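Local coordinates for protein ectonucleotide pyrophosphatase/phosphodiesterase family member 5 (Mus musculus, PDB 5VEN) that probably hydrolyses phosphodiester bonds as a zinc-dependent ectoenzyme of the nucleotide pyrophosphatase/phosphodiesterase family, with restricted action on nucleotides, at residues 20-25 / 170-175; 88-93 / 100-105; 220-225 / 336-341. All coordinates share one frame; numbering follows the deposited sequence.

Contact 1 of 3, residues 20-25 / 170-175; sequences SFDGFR and FLYWEE. With ZN (zinc ion), chain L.
S20 and F21 pair with Y172 and W173 as neighbouring parallel strands in the middle of the large mixed sheet, at the strand ends that lead to a zinc ion. The backbone bonds follow the parallel pattern. S20 N donates to L171 O, and S20 O receives W173 N. One residue on, D22 N reaches W173 O at 2.9 Å, almost straight. Beyond this bond both chains leave the sheet as loops but stay in touch, F21 CB lying 3.5 Å from E175 O.

D22 links the strand end to the metal. Its OD1 binds the zinc ion at 2.0 Å, and OD2 lies at a longer 2.6 Å from it. OD2 also accepts the phenol hydroxyl of Y172, OH to OD2 2.6 Å, on the anti side and 27° out of the carboxylate plane. With CG of Y172 anti to the backbone N (chi1 171°), the ring runs along the strands and brings OH to the carboxylate. Carboxylate and ring planes stand 75° apart, and OD2 lies at the ring edge. A metal ligand at the C-terminal end of a central parallel strand is the layout of the alkaline phosphatase superfamily; T58, D224 and H225 bind the same zinc ion. Y172 is thus a second-shell residue that probably helps to hold D22 in position. A phenylalanine here would probably leave OD2 without this donor and the carboxylate held mainly by the zinc ion, freer to turn.

On the other face F21 and W173 make the apolar contact. The F21 ring meets W173 at CD1 to CB, 3.8 Å, and CD1 of the indole lies at the edge of the phenyl ring. E175 O also lies near the F21 ring plane, at its edge. V197 of helix 190-210 packs on F21, while S20 OG on the opposite face is hydrogen-bonded to H62.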
loop_
_atom_site.group_PDB
_atom_site.type_symbol
_atom_site.label_atom_id
_atom_site.label_comp_id
_atom_site.label_asym_id
_atom_site.label_seq_id
_atom_site.Cartn_x
_atom_site.Cartn_y
_atom_site.Cartn_z
ATOM N N SER A 20 -3.943 6.548 -4.377
ATOM C CA SER A 20 -2.831 6.248 -3.483
ATOM C C SER A 20 -1.624 7.078 -3.902
ATOM O O SER A 20 -1.128 6.939 -5.035
ATOM C CB SER A 20 -2.488 4.774 -3.488
ATOM O OG SER A 20 -1.334 4.572 -2.694
ATOM N N PHE A 21 -1.193 7.969 -3.005
ATOM C CA PHE A 21 0.104 8.626 -3.121
ATOM C C PHE A 21 1.066 7.797 -2.298
ATOM O O PHE A 21 0.938 7.758 -1.072
ATOM C CB PHE A 21 0.037 10.064 -2.616
ATOM C CG PHE A 21 -0.792 10.969 -3.465
ATOM C CD1 PHE A 21 -0.344 11.388 -4.722
ATOM C CD2 PHE A 21 -2.024 11.423 -3.018
ATOM C CE1 PHE A 21 -1.128 12.242 -5.496
ATOM C CE2 PHE A 21 -2.779 12.282 -3.794
ATOM C CZ PHE A 21 -2.361 12.656 -5.024
ATOM N N ASP A 22 1.973 7.075 -2.964
ATOM C CA ASP A 22 2.833 6.119 -2.274
ATOM C C ASP A 22 3.620 6.803 -1.158
ATOM O O ASP A 22 4.174 7.886 -1.356
ATOM C CB ASP A 22 3.780 5.456 -3.277
ATOM C CG ASP A 22 4.276 4.121 -2.790
ATOM O OD1 ASP A 22 4.880 4.093 -1.697
ATOM O OD2 ASP A 22 4.042 3.092 -3.454
ATOM N N GLY A 23 3.647 6.169 0.007
ATOM C CA GLY A 23 4.516 6.617 1.088
ATOM C C GLY A 23 4.095 7.932 1.692
ATOM O O GLY A 23 4.956 8.691 2.158
ATOM N N PHE A 24 2.793 8.214 1.743
ATOM C CA PHE A 24 2.300 9.483 2.291
ATOM C C PHE A 24 1.969 9.245 3.762
ATOM O O PHE A 24 0.871 8.787 4.133
ATOM C CB PHE A 24 1.108 10.013 1.505
ATOM C CG PHE A 24 0.859 11.475 1.697
ATOM C CD1 PHE A 24 0.504 12.005 2.956
ATOM C CD2 PHE A 24 1.002 12.348 0.629
ATOM C CE1 PHE A 24 0.263 13.348 3.098
ATOM C CE2 PHE A 24 0.761 13.719 0.797
ATOM C CZ PHE A 24 0.410 14.194 2.042
ATOM N N ARG A 25 2.965 9.517 4.610
ATOM C CA ARG A 25 2.824 9.356 6.049
ATOM C C ARG A 25 1.715 10.263 6.588
ATOM O O ARG A 25 1.540 11.391 6.136
ATOM C CB ARG A 25 4.159 9.686 6.748
ATOM C CG ARG A 25 4.256 9.180 8.148
ATOM C CD ARG A 25 5.718 9.318 8.650
ATOM N NE ARG A 25 5.992 10.668 9.105
ATOM C CZ ARG A 25 7.184 11.095 9.528
ATOM N NH1 ARG A 25 8.249 10.302 9.489
ATOM N NH2 ARG A 25 7.313 12.356 9.994
ATOM N N PHE A 170 -8.940 3.377 -9.760
ATOM C CA PHE A 170 -7.746 3.342 -8.930
ATOM C C PHE A 170 -6.674 4.192 -9.594
ATOM O O PHE A 170 -6.325 3.975 -10.764
ATOM C CB PHE A 170 -7.227 1.912 -8.746
ATOM C CG PHE A 170 -8.152 1.044 -7.980
ATOM C CD1 PHE A 170 -8.117 1.032 -6.593
ATOM C CD2 PHE A 170 -9.083 0.247 -8.651
ATOM C CE1 PHE A 170 -8.983 0.230 -5.860
ATOM C CE2 PHE A 170 -9.964 -0.557 -7.921
ATOM C CZ PHE A 170 -9.916 -0.568 -6.539
ATOM N N LEU A 171 -6.134 5.137 -8.840
ATOM C CA LEU A 171 -5.112 6.034 -9.347
ATOM C C LEU A 171 -3.928 6.016 -8.400
ATOM O O LEU A 171 -4.106 6.075 -7.179
ATOM C CB LEU A 171 -5.674 7.459 -9.473
ATOM C CG LEU A 171 -4.718 8.599 -9.781
ATOM C CD1 LEU A 171 -4.084 8.475 -11.149
ATOM C CD2 LEU A 171 -5.467 9.928 -9.643
ATOM N N TYR A 172 -2.724 5.944 -8.963
ATOM C CA TYR A 172 -1.525 5.758 -8.160
ATOM C C TYR A 172 -0.430 6.706 -8.633
ATOM O O TYR A 172 -0.303 6.992 -9.844
ATOM C CB TYR A 172 -1.062 4.310 -8.259
ATOM C CG TYR A 172 0.291 4.007 -7.638
ATOM C CD1 TYR A 172 0.448 3.805 -6.265
ATOM C CD2 TYR A 172 1.400 3.862 -8.457
ATOM C CE1 TYR A 172 1.674 3.509 -5.726
ATOM C CE2 TYR A 172 2.627 3.528 -7.932
ATOM C CZ TYR A 172 2.766 3.376 -6.574
ATOM O OH TYR A 172 3.987 3.070 -6.076
ATOM N N TRP A 173 0.350 7.197 -7.661
ATOM C CA TRP A 173 1.478 8.083 -7.902
ATOM C C TRP A 173 2.604 7.712 -6.934
ATOM O O TRP A 173 2.339 7.351 -5.790
ATOM C CB TRP A 173 1.031 9.526 -7.710
ATOM C CG TRP A 173 2.057 10.554 -8.076
ATOM C CD1 TRP A 173 2.651 11.472 -7.236
ATOM C CD2 TRP A 173 2.635 10.769 -9.372
ATOM N NE1 TRP A 173 3.542 12.250 -7.952
ATOM C CE2 TRP A 173 3.552 11.832 -9.256
ATOM C CE3 TRP A 173 2.458 10.174 -10.625
ATOM C CZ2 TRP A 173 4.291 12.312 -10.352
ATOM C CZ3 TRP A 173 3.199 10.660 -11.701
ATOM C CH2 TRP A 173 4.102 11.710 -11.548
ATOM N N GLU A 174 3.863 7.802 -7.403
ATOM C CA GLU A 174 5.003 7.253 -6.690
ATOM C C GLU A 174 5.587 8.179 -5.633
ATOM O O GLU A 174 6.494 7.754 -4.911
ATOM C CB GLU A 174 6.083 6.902 -7.686
ATOM C CG GLU A 174 5.712 5.761 -8.642
ATOM C CD GLU A 174 4.826 6.176 -9.844
ATOM O OE1 GLU A 174 4.291 5.297 -10.555
ATOM O OE2 GLU A 174 4.648 7.371 -10.104
ATOM N N GLU A 175 5.152 9.435 -5.569
ATOM C CA GLU A 175 5.570 10.373 -4.540
ATOM C C GLU A 175 4.461 10.473 -3.514
ATOM O O GLU A 175 3.289 10.333 -3.872
ATOM C CB GLU A 175 5.893 11.758 -5.160
ATOM C CG GLU A 175 7.160 11.753 -6.030
ATOM C CD GLU A 175 8.471 11.669 -5.238
ATOM O OE1 GLU A 175 8.472 11.287 -4.048
ATOM O OE2 GLU A 175 9.510 11.989 -5.840
HETATM ZN ZN ZN L . 4.822 2.199 -1.089
HETATM O O HOH W 1 7.310 2.273 -1.699
#

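Contact 2 of 3, residues 88-93 / 100-105; sequences KSFSLE and SKFWEE. With FUC (alpha-L-fucopyranose), chain F.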
loop_
_atom_site.group_PDB
_atom_site.type_symbol
_atom_site.label_atom_id
_atom_site.label_comp_id
_atom_site.label_asym_id
_atom_site.label_seq_id
_atom_site.Cartn_x
_atom_site.Cartn_y
_atom_site.Cartn_z
ATOM N N LYS A 88 9.613 -20.335 -7.633
ATOM C CA LYS A 88 9.778 -19.088 -8.364
ATOM C C LYS A 88 9.950 -17.926 -7.394
ATOM O O LYS A 88 9.375 -17.911 -6.302
ATOM C CB LYS A 88 8.579 -18.801 -9.290
ATOM C CG LYS A 88 8.586 -19.659 -10.556
ATOM C CD LYS A 88 7.190 -19.864 -11.126
ATOM C CE LYS A 88 7.059 -21.133 -12.033
ATOM N NZ LYS A 88 6.225 -22.242 -11.378
ATOM N N SER A 89 10.693 -16.917 -7.856
ATOM C CA SER A 89 10.827 -15.640 -7.176
ATOM C C SER A 89 9.907 -14.591 -7.786
ATOM O O SER A 89 9.481 -14.684 -8.948
ATOM C CB SER A 89 12.269 -15.139 -7.263
ATOM O OG SER A 89 13.110 -16.022 -6.564
ATOM N N PHE A 90 9.639 -13.569 -6.970
ATOM C CA PHE A 90 8.863 -12.374 -7.295
ATOM C C PHE A 90 9.730 -11.216 -6.845
ATOM O O PHE A 90 10.254 -11.261 -5.731
ATOM C CB PHE A 90 7.564 -12.429 -6.525
ATOM C CG PHE A 90 6.670 -11.218 -6.608
ATOM C CD1 PHE A 90 5.451 -11.296 -7.265
ATOM C CD2 PHE A 90 6.956 -10.053 -5.909
ATOM C CE1 PHE A 90 4.561 -10.223 -7.262
ATOM C CE2 PHE A 90 6.062 -8.993 -5.914
ATOM C CZ PHE A 90 4.891 -9.079 -6.594
ATOM N N SER A 91 9.882 -10.193 -7.688
ATOM C CA SER A 91 10.722 -9.055 -7.305
ATOM C C SER A 91 10.221 -7.778 -7.962
ATOM O O SER A 91 10.284 -7.627 -9.185
ATOM C CB SER A 91 12.177 -9.304 -7.682
ATOM O OG SER A 91 12.924 -8.108 -7.465
ATOM N N LEU A 92 9.765 -6.843 -7.139
ATOM C CA LEU A 92 9.401 -5.523 -7.642
ATOM C C LEU A 92 10.565 -4.850 -8.358
ATOM O O LEU A 92 10.381 -4.228 -9.414
ATOM C CB LEU A 92 8.927 -4.657 -6.481
ATOM C CG LEU A 92 8.508 -3.236 -6.796
ATOM C CD1 LEU A 92 7.459 -3.210 -7.936
ATOM C CD2 LEU A 92 7.979 -2.617 -5.511
ATOM N N GLU A 93 11.769 -4.932 -7.784
ATOM C CA GLU A 93 12.891 -4.184 -8.329
ATOM C C GLU A 93 13.248 -4.653 -9.728
ATOM O O GLU A 93 13.792 -3.873 -10.514
ATOM C CB GLU A 93 14.108 -4.284 -7.401
ATOM C CG GLU A 93 13.897 -3.590 -6.049
ATOM C CD GLU A 93 13.167 -4.489 -5.042
ATOM O OE1 GLU A 93 12.826 -5.630 -5.417
ATOM O OE2 GLU A 93 12.955 -4.064 -3.873
ATOM N N SER A 100 0.999 -14.661 -12.437
ATOM C CA SER A 100 -0.332 -14.628 -11.843
ATOM C C SER A 100 -0.435 -15.454 -10.570
ATOM O O SER A 100 -1.227 -15.122 -9.682
ATOM C CB SER A 100 -1.360 -15.140 -12.861
ATOM O OG SER A 100 -1.221 -14.472 -14.091
ATOM N N LYS A 101 0.309 -16.560 -10.478
ATOM C CA LYS A 101 0.175 -17.430 -9.308
ATOM C C LYS A 101 0.610 -16.737 -8.017
ATOM O O LYS A 101 0.186 -17.144 -6.936
ATOM C CB LYS A 101 0.965 -18.723 -9.536
ATOM C CG LYS A 101 0.317 -19.688 -10.617
ATOM C CD LYS A 101 -1.030 -20.167 -10.140
ATOM C CE LYS A 101 -1.695 -21.105 -11.146
ATOM N NZ LYS A 101 -1.066 -22.438 -11.146
ATOM N N PHE A 102 1.440 -15.701 -8.089
ATOM C CA PHE A 102 1.762 -14.977 -6.864
ATOM C C PHE A 102 0.582 -14.188 -6.307
ATOM O O PHE A 102 0.590 -13.878 -5.107
ATOM C CB PHE A 102 2.946 -14.044 -7.077
ATOM C CG PHE A 102 4.255 -14.718 -6.856
ATOM C CD1 PHE A 102 4.732 -14.919 -5.568
ATOM C CD2 PHE A 102 5.000 -15.177 -7.926
ATOM C CE1 PHE A 102 5.909 -15.565 -5.360
ATOM C CE2 PHE A 102 6.200 -15.816 -7.713
ATOM C CZ PHE A 102 6.648 -16.007 -6.443
ATOM N N TRP A 103 -0.430 -13.880 -7.134
ATOM C CA TRP A 103 -1.582 -13.055 -6.779
ATOM C C TRP A 103 -2.845 -13.846 -6.489
ATOM O O TRP A 103 -3.801 -13.296 -5.926
ATOM C CB TRP A 103 -1.879 -12.083 -7.921
ATOM C CG TRP A 103 -0.713 -11.177 -8.240
ATOM C CD1 TRP A 103 0.357 -11.459 -9.054
ATOM C CD2 TRP A 103 -0.467 -9.870 -7.700
ATOM N NE1 TRP A 103 1.224 -10.404 -9.071
ATOM C CE2 TRP A 103 0.740 -9.413 -8.254
ATOM C CE3 TRP A 103 -1.166 -9.037 -6.828
ATOM C CZ2 TRP A 103 1.268 -8.153 -7.963
ATOM C CZ3 TRP A 103 -0.636 -7.788 -6.533
ATOM C CH2 TRP A 103 0.561 -7.364 -7.104
ATOM N N GLU A 104 -2.879 -15.119 -6.859
ATOM C CA GLU A 104 -4.144 -15.813 -6.975
ATOM C C GLU A 104 -4.611 -16.471 -5.674
ATOM O O GLU A 104 -5.616 -17.186 -5.691
ATOM C CB GLU A 104 -4.045 -16.832 -8.115
ATOM C CG GLU A 104 -4.260 -16.102 -9.436
ATOM C CD GLU A 104 -3.980 -16.909 -10.704
ATOM O OE1 GLU A 104 -3.306 -17.955 -10.663
ATOM O OE2 GLU A 104 -4.444 -16.477 -11.763
ATOM N N GLU A 105 -3.928 -16.243 -4.551
ATOM C CA GLU A 105 -4.476 -16.672 -3.268
ATOM C C GLU A 105 -5.622 -15.780 -2.812
ATOM O O GLU A 105 -6.262 -16.083 -1.804
ATOM C CB GLU A 105 -3.361 -16.729 -2.213
ATOM C CG GLU A 105 -2.294 -17.708 -2.647
ATOM C CD GLU A 105 -1.098 -17.834 -1.729
ATOM O OE1 GLU A 105 -0.194 -18.605 -2.108
ATOM O OE2 GLU A 105 -1.035 -17.190 -0.664
HETATM C C1 FUC F . 15.227 -19.607 -11.025
HETATM C C2 FUC F . 14.338 -18.346 -11.047
HETATM C C3 FUC F . 13.167 -18.493 -10.079
HETATM C C4 FUC F . 13.722 -18.863 -8.666
HETATM C C5 FUC F . 14.518 -20.142 -8.752
HETATM C C6 FUC F . 15.165 -20.527 -7.433
HETATM O O2 FUC F . 13.890 -18.059 -12.354
HETATM O O3 FUC F . 12.363 -17.233 -10.019
HETATM O O4 FUC F . 14.596 -17.848 -8.159
HETATM O O5 FUC F . 15.590 -19.987 -9.685
#
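F90 and F102 form the tight centre of this contact, with W103 completing an aromatic cluster between strand 88-91 and the loop that follows it. F90 CB sits over the middle of the F102 ring, 3.6 Å from its centroid and 8° off the ring normal. This is a CH-pi contact. The F90 ring does not stack on F102. The two planes are inclined at 56°, and F90 CD1 touches F102 CG at 3.6 Å. With CG of F90 anti to the backbone N (chi1 174°), the phenyl ring reaches on past F102 to the indole. There W103 NE1 lies at the edge of the F90 ring, 3.8 Å from CE1. The indole N-H itself is hydrogen-bonded to I97 O.

K88 still meets the F102 ring edge through its carbonyl O, 3.3 Å from CZ. The contact loosens only in its side chain, which is exposed to solvent and touches the ring by CB alone; NZ is hydrogen-bonded to L86 O. The CB of S89 points away from the loop, and its OG meets the sugar. S89 N donates to O3 of the fucose at 2.8 Å, and S89 OG is hydrogen-bonded to fucose O4 at 2.8 Å. The fucose belongs to a glycan attached to the protein, so this is surface contact and not a substrate pocket.

M81 of the paired strand 80-83 touches both F90 and F102. Y59 of helix 58-67 packs on F90, and the loop itself runs on toward helix 109-115.

Contact 3 of 3, residues 220-225 / 336-341; sequences IVTSDH and PIFLAH. With ZN (zinc ion), chain L.
I220 and V221 pack against F338, L339 and A340 where strand 217-222 pairs with the antiparallel strand 338-341 inside the main sheet. The strand axes come within 4.7 Å at an angle of 165°. V221 and L339 are a hydrogen-bonded pair: V221 N to L339 O is 2.8 Å, and L339 N to V221 O is 2.9 Å.

Each face of the sheet has its own fit. On one, the CG2 methyl of I220 presses against the F338 ring at CE1, 3.5 Å away. The A340 methyl lies against I220 CG1. F338 CD1 lies near T222 CB, so the ring bridges I220 and T222. On the opposite face, V221 and L339 lie side by side and point the same way. L339 CG stands between the backbone N and the carbonyl carbon (chi1 61°), which brings CD2 to 3.9 Å from V221 CB. I337 adds its CD1 methyl against V221 CG1. F37 of helix 35-42 touches V221, I337 and L339 from this side, while V47 and V50 of strand 45-51 touch F338.

At the end of the strand, T222 OG1 donates to I337 O at 2.7 Å, in the carbonyl plane, and approaches the edge of the F338 ring. Past the strand, P336 CB lies against the extended backbone of S223, 3.4 Å from S223 O, and beside S223 CB. S223 N is buried by the contact without a partner.

The apolar strands thus lead straight into a metal site. D224 OD2 and H225 NE2 bind the zinc ion, the latter at 2.0 Å; D224 OD1 accepts G23 N, a bond that probably helps to hold the carboxylate with OD2 toward the zinc ion.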
loop_
_atom_site.group_PDB
_atom_site.type_symbol
_atom_site.label_atom_id
_atom_site.label_comp_id
_atom_site.label_asym_id
_atom_site.label_seq_id
_atom_site.Cartn_x
_atom_site.Cartn_y
_atom_site.Cartn_z
ATOM N N ILE A 220 -11.536 8.784 -2.434
ATOM C CA ILE A 220 -10.811 8.294 -1.262
ATOM C C ILE A 220 -9.341 8.501 -1.546
ATOM O O ILE A 220 -8.820 7.978 -2.539
ATOM C CB ILE A 220 -11.121 6.817 -0.980
ATOM C CG1 ILE A 220 -12.613 6.688 -0.665
ATOM C CG2 ILE A 220 -10.208 6.256 0.167
ATOM C CD1 ILE A 220 -13.120 5.281 -0.606
ATOM N N VAL A 221 -8.661 9.251 -0.672
ATOM C CA VAL A 221 -7.246 9.551 -0.846
ATOM C C VAL A 221 -6.492 8.906 0.308
ATOM O O VAL A 221 -6.764 9.211 1.487
ATOM C CB VAL A 221 -6.982 11.056 -0.889
ATOM C CG1 VAL A 221 -5.490 11.314 -1.087
ATOM C CG2 VAL A 221 -7.820 11.752 -1.968
ATOM N N THR A 222 -5.581 7.995 -0.005
ATOM C CA THR A 222 -4.876 7.287 1.051
ATOM C C THR A 222 -3.479 6.931 0.559
ATOM O O THR A 222 -2.971 7.520 -0.407
ATOM C CB THR A 222 -5.721 6.084 1.513
ATOM O OG1 THR A 222 -5.161 5.499 2.692
ATOM C CG2 THR A 222 -5.878 5.025 0.409
ATOM N N SER A 223 -2.853 5.960 1.229
ATOM C CA SER A 223 -1.507 5.540 0.893
ATOM C C SER A 223 -1.329 4.149 1.454
ATOM O O SER A 223 -2.216 3.619 2.131
ATOM C CB SER A 223 -0.478 6.551 1.424
ATOM O OG SER A 223 0.839 6.215 1.027
ATOM N N ASP A 224 -0.169 3.574 1.189
ATOM C CA ASP A 224 0.181 2.233 1.603
ATOM C C ASP A 224 0.975 2.158 2.903
ATOM O O ASP A 224 0.851 1.176 3.644
ATOM C CB ASP A 224 0.960 1.544 0.480
ATOM C CG ASP A 224 2.147 2.325 -0.074
ATOM O OD1 ASP A 224 2.310 3.551 0.188
ATOM O OD2 ASP A 224 2.959 1.679 -0.804
ATOM N N HIS A 225 1.724 3.210 3.226
ATOM C CA HIS A 225 2.606 3.202 4.396
ATOM C C HIS A 225 3.218 4.599 4.496
ATOM O O HIS A 225 3.078 5.448 3.590
ATOM C CB HIS A 225 3.733 2.175 4.272
ATOM C CG HIS A 225 4.498 2.346 3.001
ATOM N ND1 HIS A 225 5.342 3.419 2.763
ATOM C CD2 HIS A 225 4.442 1.642 1.843
ATOM C CE1 HIS A 225 5.757 3.374 1.507
ATOM N NE2 HIS A 225 5.211 2.314 0.915
ATOM N N PRO A 336 -0.275 5.395 7.051
ATOM C CA PRO A 336 -0.640 6.291 5.939
ATOM C C PRO A 336 -1.767 7.278 6.254
ATOM O O PRO A 336 -2.577 7.088 7.166
ATOM C CB PRO A 336 -1.126 5.304 4.868
ATOM C CG PRO A 336 -1.779 4.227 5.690
ATOM C CD PRO A 336 -0.920 4.076 6.930
ATOM N N ILE A 337 -1.856 8.318 5.429
ATOM C CA ILE A 337 -3.042 9.198 5.460
ATOM C C ILE A 337 -4.281 8.426 5.043
ATOM O O ILE A 337 -4.219 7.431 4.307
ATOM C CB ILE A 337 -2.910 10.432 4.553
ATOM C CG1 ILE A 337 -2.518 10.005 3.128
ATOM C CG2 ILE A 337 -1.985 11.445 5.144
ATOM C CD1 ILE A 337 -2.787 11.011 2.083
ATOM N N PHE A 338 -5.434 8.947 5.458
ATOM C CA PHE A 338 -6.729 8.545 4.895
ATOM C C PHE A 338 -7.694 9.721 4.992
ATOM O O PHE A 338 -7.972 10.210 6.100
ATOM C CB PHE A 338 -7.311 7.342 5.614
ATOM C CG PHE A 338 -8.617 6.866 5.042
ATOM C CD1 PHE A 338 -8.634 5.851 4.106
ATOM C CD2 PHE A 338 -9.814 7.443 5.411
ATOM C CE1 PHE A 338 -9.832 5.399 3.566
ATOM C CE2 PHE A 338 -11.023 6.981 4.870
ATOM C CZ PHE A 338 -11.019 5.971 3.951
ATOM N N LEU A 339 -8.233 10.140 3.851
ATOM C CA LEU A 339 -9.288 11.135 3.813
ATOM C C LEU A 339 -10.196 10.841 2.620
ATOM O O LEU A 339 -9.816 10.131 1.686
ATOM C CB LEU A 339 -8.734 12.570 3.765
ATOM C CG LEU A 339 -7.864 13.036 2.626
ATOM C CD1 LEU A 339 -7.780 14.580 2.680
ATOM C CD2 LEU A 339 -6.467 12.394 2.686
ATOM N N ALA A 340 -11.408 11.382 2.667
ATOM C CA ALA A 340 -12.373 11.072 1.620
ATOM C C ALA A 340 -13.389 12.193 1.496
ATOM O O ALA A 340 -13.652 12.927 2.454
ATOM C CB ALA A 340 -13.091 9.739 1.883
ATOM N N HIS A 341 -13.933 12.329 0.289
ATOM C CA HIS A 341 -15.005 13.271 -0.005
ATOM C C HIS A 341 -15.984 12.635 -0.977
ATOM O O HIS A 341 -15.570 11.975 -1.924
ATOM C CB HIS A 341 -14.474 14.563 -0.621
ATOM C CG HIS A 341 -15.531 15.393 -1.284
ATOM N ND1 HIS A 341 -15.962 15.169 -2.579
ATOM C CD2 HIS A 341 -16.242 16.450 -0.825
ATOM C CE1 HIS A 341 -16.909 16.044 -2.881
ATOM N NE2 HIS A 341 -17.092 16.837 -1.833
HETATM ZN ZN ZN L . 4.822 2.199 -1.089
HETATM O O HOH W 1 7.310 2.273 -1.699
#

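Overall arrangement
Contacts 1 and 3 lie in the core and share the large mixed sheet, in which strands 15-21 and 217-222 are neighbours. Their centres are 9 Å apart. S223 OG joins them by probable hydrogen bonds to F21 O and F24 N. Both end at the same zinc ion, and each combines strand pairing with metal ligands; contact 1 is parallel, contact 3 antiparallel. Contact 2 lies farther out, with its centre 21 Å from that of contact 1 and 26 Å from that of contact 3. It touches neither. Its chemistry is aromatic packing within and sugar bonding at the surface. Along the chain it is nested in the loop closed by contact 1.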